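Local coordinates for protein ORF48 (Lactococcus phage TP901-1, PDB 3U6X) that is the upper baseplate protein of the phage, whose immunoglobulin-like domain probably links the receptor-binding proteins to the baseplate, at residues F4-D9 / G77-I82; R54-V59 / K99-V104. All blocks are in the same frame, centred on the assembly; numbering follows the deposited sequence.

In the fold
The two contacts have their centres 8 Å apart and use two sides of strand 3-8. In contact 1 the strand packs inward against strand 78-83, near the middle of the chain; in contact 2 its two sheet neighbours, strands 56-60 and 97-102, meet across it nearer the surface, the centre of contact 2 being about 12 Å from the centre of the chain. Along the chain the segments alternate: 4-9, 54-59, 77-82, 99-104. Backbone atoms tie the contacts directly, Glu-7 N lying 2.7 Å from Lys-99 O and Val-5 N 2.7 Å from Tyr-101 O, both probable hydrogen bonds. The N-terminal strand thus joins the buried core to the outer surface of this all-beta, immunoglobulin-like domain.

Contact 1 of 2, residues F4-D9 / G77-I82; sequences FVLEHD and GTLLVI
Phe-4 reaches from strand 4-8 into the core and sets the far end of its ring against Leu-79 and Val-81. CG stands anti to the backbone N (chi1 -155°), which carries the ring across the gap between the strands. CE2 then comes 3.7 Å from Leu-79 CD2, while CZ lies 4.1 Å from Val-81 CG2. Phe-4 and Val-81 approach from opposite directions, whereas Leu-79 comes in at a slant, and both methyls meet the ring obliquely. A second aromatic ring, that of Phe-90 on strand 86-92, stacks with Phe-4.

Val-5 points to the other side of the strand, as expected from beta alternation. Leu-6 returns to the inner side. Its CD2 lies in plane at the edge of the Phe-4 ring and stands 4.1 Å from Leu-79 CD1, so the two methyls of Leu-79 are divided between Leu-6 and Phe-4.

All four touching residues are buried, and no hydrogen bond crosses between the segments. The strand axes come no closer than 9.9 Å and their directions differ by 151°. By hydrogen-bonding order strands 3-8 and 78-83 belong to one antiparallel sheet, yet at this spacing, bridged by apolar side chains alone, they face each other across a core, consistent with a sandwich-like immunoglobulin fold.

Contact 2 of 2, residues R54-V59 / K99-V104; sequences RQKVYV and KGYVFV
A chi1 of 50° puts the Tyr-101 ring between its own backbone N and carbonyl carbon and swings the hydroxyl toward Lys-56, whose chain bends at chi3 (-89°) and again at chi4. These two side chains cross on the outer surface of an immunoglobulin-like beta domain, spanning strand 3-8, which lies between strands 56-60 and 97-102 in the sheet. Val-5 of that middle strand touches Lys-56, Tyr-58 and Tyr-101.

Farther along, Tyr-58 and Phe-103 each point toward the other segment, with their CA atoms 8.0 Å apart. The ring centroids are separated by 5.9 Å and the planes stand at 78°, an oblique aromatic pair. One side of each ring approaches the other, Tyr-58 CE1 standing 4.3 Å from Phe-103 CE2.

No hydrogen bond links the two segments; the polar ends have partners elsewhere. Tyr-58 OH is hydrogen-bonded to Asp-53 OD2. Glu-7 OE1, from the middle strand, takes a hydrogen bond with Tyr-101 OH and forms a long, weak ion pair with Lys-56 NZ. Across the segments Lys-56 CD lies 4.2 Å from Tyr-101 OH, a packing distance.

Contact 1 of 2, residues F4-D9 / G77-I82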
loop_
_atom_site.group_PDB
_atom_site.type_symbol
_atom_site.label_atom_id
_atom_site.label_comp_id
_atom_site.label_asym_id
_atom_site.label_seq_id
_atom_site.Cartn_x
_atom_site.Cartn_y
_atom_site.Cartn_z
ATOM N N PHE V 4 52.144 27.553 14.109
ATOM C CA PHE V 4 52.062 26.132 13.761
ATOM C C PHE V 4 51.310 25.952 12.442
ATOM O O PHE V 4 50.373 26.698 12.156
ATOM C CB PHE V 4 51.325 25.370 14.870
ATOM C CG PHE V 4 51.657 23.905 14.968
ATOM C CD1 PHE V 4 52.753 23.471 15.712
ATOM C CD2 PHE V 4 50.854 22.952 14.358
ATOM C CE1 PHE V 4 53.059 22.107 15.812
ATOM C CE2 PHE V 4 51.163 21.585 14.458
ATOM C CZ PHE V 4 52.266 21.176 15.179
ATOM N N VAL V 5 51.704 24.947 11.650
ATOM C CA VAL V 5 51.107 24.686 10.338
ATOM C C VAL V 5 50.362 23.360 10.334
ATOM O O VAL V 5 50.933 22.321 10.677
ATOM C CB VAL V 5 52.137 24.736 9.162
ATOM C CG1 VAL V 5 51.447 24.517 7.826
ATOM C CG2 VAL V 5 52.923 26.041 9.120
ATOM N N LEU V 6 49.095 23.395 9.911
ATOM C CA LEU V 6 48.289 22.196 9.775
ATOM C C LEU V 6 47.943 21.995 8.319
ATOM O O LEU V 6 47.227 22.809 7.722
ATOM C CB LEU V 6 47.012 22.248 10.611
ATOM C CG LEU V 6 47.140 22.487 12.110
ATOM C CD1 LEU V 6 45.766 22.758 12.709
ATOM C CD2 LEU V 6 47.794 21.299 12.814
ATOM N N GLU V 7 48.499 20.928 7.731
ATOM C CA GLU V 7 48.223 20.554 6.348
ATOM C C GLU V 7 46.926 19.769 6.379
ATOM O O GLU V 7 46.704 19.001 7.316
ATOM C CB GLU V 7 49.386 19.747 5.742
ATOM C CG GLU V 7 50.583 20.611 5.351
ATOM C CD GLU V 7 51.742 19.952 4.615
ATOM O OE1 GLU V 7 52.796 20.615 4.477
ATOM O OE2 GLU V 7 51.603 18.788 4.170
ATOM N N HIS V 8 46.024 20.013 5.427
ATOM C CA HIS V 8 44.719 19.331 5.428
ATOM C C HIS V 8 44.184 18.875 4.060
ATOM O O HIS V 8 44.795 19.150 3.038
ATOM C CB HIS V 8 43.681 20.176 6.169
ATOM C CG HIS V 8 43.427 21.510 5.552
ATOM N ND1 HIS V 8 42.484 21.671 4.560
ATOM C CD2 HIS V 8 44.014 22.697 5.790
ATOM C CE1 HIS V 8 42.531 22.948 4.213
ATOM N NE2 HIS V 8 43.426 23.607 4.930
ATOM N N ASP V 9 43.048 18.157 4.046
ATOM C CA ASP V 9 42.455 17.616 2.811
ATOM C C ASP V 9 41.387 18.484 2.132
ATOM O O ASP V 9 40.901 18.112 1.060
ATOM C CB ASP V 9 41.920 16.191 3.038
ATOM C CG ASP V 9 40.824 16.018 4.088
ATOM O OD1 ASP V 9 40.502 14.850 4.422
ATOM O OD2 ASP V 9 40.270 17.047 4.559
ATOM N N GLY V 77 40.070 14.428 12.404
ATOM C CA GLY V 77 40.312 15.869 12.399
ATOM C C GLY V 77 41.005 16.428 13.636
ATOM O O GLY V 77 40.686 17.552 14.058
ATOM N N THR V 78 41.961 15.644 14.238
ATOM C CA THR V 78 42.721 16.048 15.424
ATOM C C THR V 78 44.217 15.732 15.425
ATOM O O THR V 78 44.622 14.624 15.100
ATOM C CB THR V 78 42.007 15.772 16.759
ATOM O OG1 THR V 78 42.957 15.387 17.754
ATOM C CG2 THR V 78 40.934 14.741 16.668
ATOM N N LEU V 79 45.020 16.726 15.803
ATOM C CA LEU V 79 46.470 16.636 15.970
ATOM C C LEU V 79 46.761 17.099 17.392
ATOM O O LEU V 79 46.180 18.093 17.860
ATOM C CB LEU V 79 47.207 17.545 14.970
ATOM C CG LEU V 79 48.755 17.533 15.007
ATOM C CD1 LEU V 79 49.321 17.628 13.638
ATOM C CD2 LEU V 79 49.319 18.654 15.847
ATOM N N LEU V 80 47.641 16.366 18.073
ATOM C CA LEU V 80 48.087 16.703 19.422
ATOM C C LEU V 80 49.581 16.958 19.415
ATOM O O LEU V 80 50.294 16.396 18.591
ATOM C CB LEU V 80 47.830 15.551 20.417
ATOM C CG LEU V 80 46.425 15.024 20.626
ATOM C CD1 LEU V 80 46.452 13.870 21.591
ATOM C CD2 LEU V 80 45.490 16.088 21.148
ATOM N N VAL V 81 50.046 17.765 20.375
ATOM C CA VAL V 81 51.446 17.973 20.688
ATOM C C VAL V 81 51.493 17.589 22.163
ATOM O O VAL V 81 50.758 18.162 22.968
ATOM C CB VAL V 81 51.960 19.404 20.430
ATOM C CG1 VAL V 81 53.434 19.502 20.796
ATOM C CG2 VAL V 81 51.723 19.823 18.973
ATOM N N ILE V 82 52.269 16.553 22.495
ATOM C CA ILE V 82 52.421 16.064 23.875
ATOM C C ILE V 82 53.870 16.214 24.374
ATOM O O ILE V 82 54.797 15.722 23.733
ATOM C CB ILE V 82 51.903 14.610 24.048
ATOM C CG1 ILE V 82 50.526 14.418 23.392
ATOM C CG2 ILE V 82 51.873 14.197 25.523
ATOM C CD1 ILE V 82 49.997 12.967 23.270
#

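Contact 2 of 2, residues R54-V59 / K99-V104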
loop_
_atom_site.group_PDB
_atom_site.type_symbol
_atom_site.label_atom_id
_atom_site.label_comp_id
_atom_site.label_asym_id
_atom_site.label_seq_id
_atom_site.Cartn_x
_atom_site.Cartn_y
_atom_site.Cartn_z
ATOM N N ARG V 54 46.233 26.995 0.135
ATOM C CA ARG V 54 45.661 25.727 -0.356
ATOM C C ARG V 54 46.131 24.579 0.542
ATOM O O ARG V 54 47.331 24.377 0.693
ATOM C CB ARG V 54 46.086 25.466 -1.813
ATOM C CG ARG V 54 44.970 24.992 -2.744
ATOM C CD ARG V 54 44.840 23.484 -2.845
ATOM N NE ARG V 54 45.790 22.889 -3.789
ATOM C CZ ARG V 54 45.618 21.730 -4.424
ATOM N NH1 ARG V 54 44.492 21.042 -4.279
ATOM N NH2 ARG V 54 46.564 21.260 -5.222
ATOM N N GLN V 55 45.195 23.924 1.231
ATOM C CA GLN V 55 45.440 22.775 2.127
ATOM C C GLN V 55 46.446 23.013 3.255
ATOM O O GLN V 55 47.103 22.072 3.707
ATOM C CB GLN V 55 45.783 21.512 1.322
ATOM C CG GLN V 55 44.694 21.135 0.321
ATOM C CD GLN V 55 44.978 19.870 -0.448
ATOM O OE1 GLN V 55 46.097 19.341 -0.467
ATOM N NE2 GLN V 55 43.954 19.361 -1.105
ATOM N N LYS V 56 46.533 24.274 3.726
ATOM C CA LYS V 56 47.450 24.698 4.785
ATOM C C LYS V 56 46.792 25.768 5.640
ATOM O O LYS V 56 46.321 26.776 5.108
ATOM C CB LYS V 56 48.738 25.274 4.162
ATOM C CG LYS V 56 49.994 24.442 4.397
ATOM C CD LYS V 56 51.181 24.898 3.514
ATOM C CE LYS V 56 51.214 24.208 2.162
ATOM N NZ LYS V 56 51.765 22.825 2.252
ATOM N N VAL V 57 46.759 25.548 6.967
ATOM C CA VAL V 57 46.252 26.512 7.936
ATOM C C VAL V 57 47.465 26.975 8.737
ATOM O O VAL V 57 48.202 26.148 9.277
ATOM C CB VAL V 57 45.170 25.934 8.900
ATOM C CG1 VAL V 57 44.504 27.046 9.694
ATOM C CG2 VAL V 57 44.124 25.145 8.152
ATOM N N TYR V 58 47.647 28.286 8.845
ATOM C CA TYR V 58 48.682 28.860 9.692
ATOM C C TYR V 58 47.999 29.305 10.988
ATOM O O TYR V 58 47.113 30.149 10.944
ATOM C CB TYR V 58 49.400 30.004 8.981
ATOM C CG TYR V 58 49.949 29.599 7.632
ATOM C CD1 TYR V 58 51.142 28.886 7.527
ATOM C CD2 TYR V 58 49.291 29.950 6.456
ATOM C CE1 TYR V 58 51.640 28.490 6.284
ATOM C CE2 TYR V 58 49.787 29.574 5.209
ATOM C CZ TYR V 58 50.960 28.844 5.127
ATOM O OH TYR V 58 51.436 28.477 3.895
ATOM N N VAL V 59 48.320 28.635 12.103
ATOM C CA VAL V 59 47.737 28.854 13.424
ATOM C C VAL V 59 48.706 29.637 14.289
ATOM O O VAL V 59 49.750 29.118 14.683
ATOM C CB VAL V 59 47.337 27.511 14.088
ATOM C CG1 VAL V 59 46.581 27.746 15.384
ATOM C CG2 VAL V 59 46.503 26.645 13.137
ATOM N N LYS V 99 49.197 16.558 8.125
ATOM C CA LYS V 99 50.533 16.836 8.651
ATOM C C LYS V 99 50.469 18.091 9.502
ATOM O O LYS V 99 49.715 19.010 9.189
ATOM C CB LYS V 99 51.531 17.057 7.492
ATOM C CG LYS V 99 52.993 16.816 7.857
ATOM C CD LYS V 99 53.978 17.167 6.722
ATOM C CE LYS V 99 53.830 16.352 5.450
ATOM N NZ LYS V 99 53.780 14.887 5.706
ATOM N N GLY V 100 51.275 18.117 10.552
ATOM C CA GLY V 100 51.417 19.266 11.431
ATOM C C GLY V 100 52.859 19.495 11.825
ATOM O O GLY V 100 53.572 18.537 12.132
ATOM N N TYR V 101 53.301 20.761 11.813
ATOM C CA TYR V 101 54.678 21.146 12.154
ATOM C C TYR V 101 54.756 22.641 12.492
ATOM O O TYR V 101 53.890 23.415 12.063
ATOM C CB TYR V 101 55.655 20.808 10.984
ATOM C CG TYR V 101 55.196 21.308 9.626
ATOM C CD1 TYR V 101 55.510 22.592 9.192
ATOM C CD2 TYR V 101 54.415 20.511 8.794
ATOM C CE1 TYR V 101 55.052 23.074 7.970
ATOM C CE2 TYR V 101 53.938 20.989 7.575
ATOM C CZ TYR V 101 54.251 22.276 7.171
ATOM O OH TYR V 101 53.802 22.757 5.963
ATOM N N VAL V 102 55.823 23.040 13.221
ATOM C CA VAL V 102 56.119 24.430 13.553
ATOM C C VAL V 102 56.512 25.133 12.255
ATOM O O VAL V 102 57.158 24.539 11.391
ATOM C CB VAL V 102 57.232 24.554 14.621
ATOM C CG1 VAL V 102 57.625 26.016 14.850
ATOM C CG2 VAL V 102 56.798 23.897 15.937
ATOM N N PHE V 103 56.076 26.374 12.110
ATOM C CA PHE V 103 56.364 27.194 10.953
ATOM C C PHE V 103 57.825 27.711 10.986
ATOM O O PHE V 103 58.280 28.222 12.020
ATOM C CB PHE V 103 55.367 28.358 10.898
ATOM C CG PHE V 103 55.596 29.301 9.750
ATOM C CD1 PHE V 103 56.082 30.584 9.970
ATOM C CD2 PHE V 103 55.353 28.901 8.441
ATOM C CE1 PHE V 103 56.290 31.465 8.901
ATOM C CE2 PHE V 103 55.570 29.776 7.375
ATOM C CZ PHE V 103 56.044 31.051 7.611
ATOM N N VAL V 104 58.547 27.548 9.846
ATOM C CA VAL V 104 59.919 28.016 9.637
ATOM C C VAL V 104 59.859 29.194 8.642
ATOM O O VAL V 104 59.558 28.984 7.460
ATOM C CB VAL V 104 60.861 26.892 9.146
ATOM C CG1 VAL V 104 62.254 27.437 8.838
ATOM C CG2 VAL V 104 60.932 25.752 10.158
#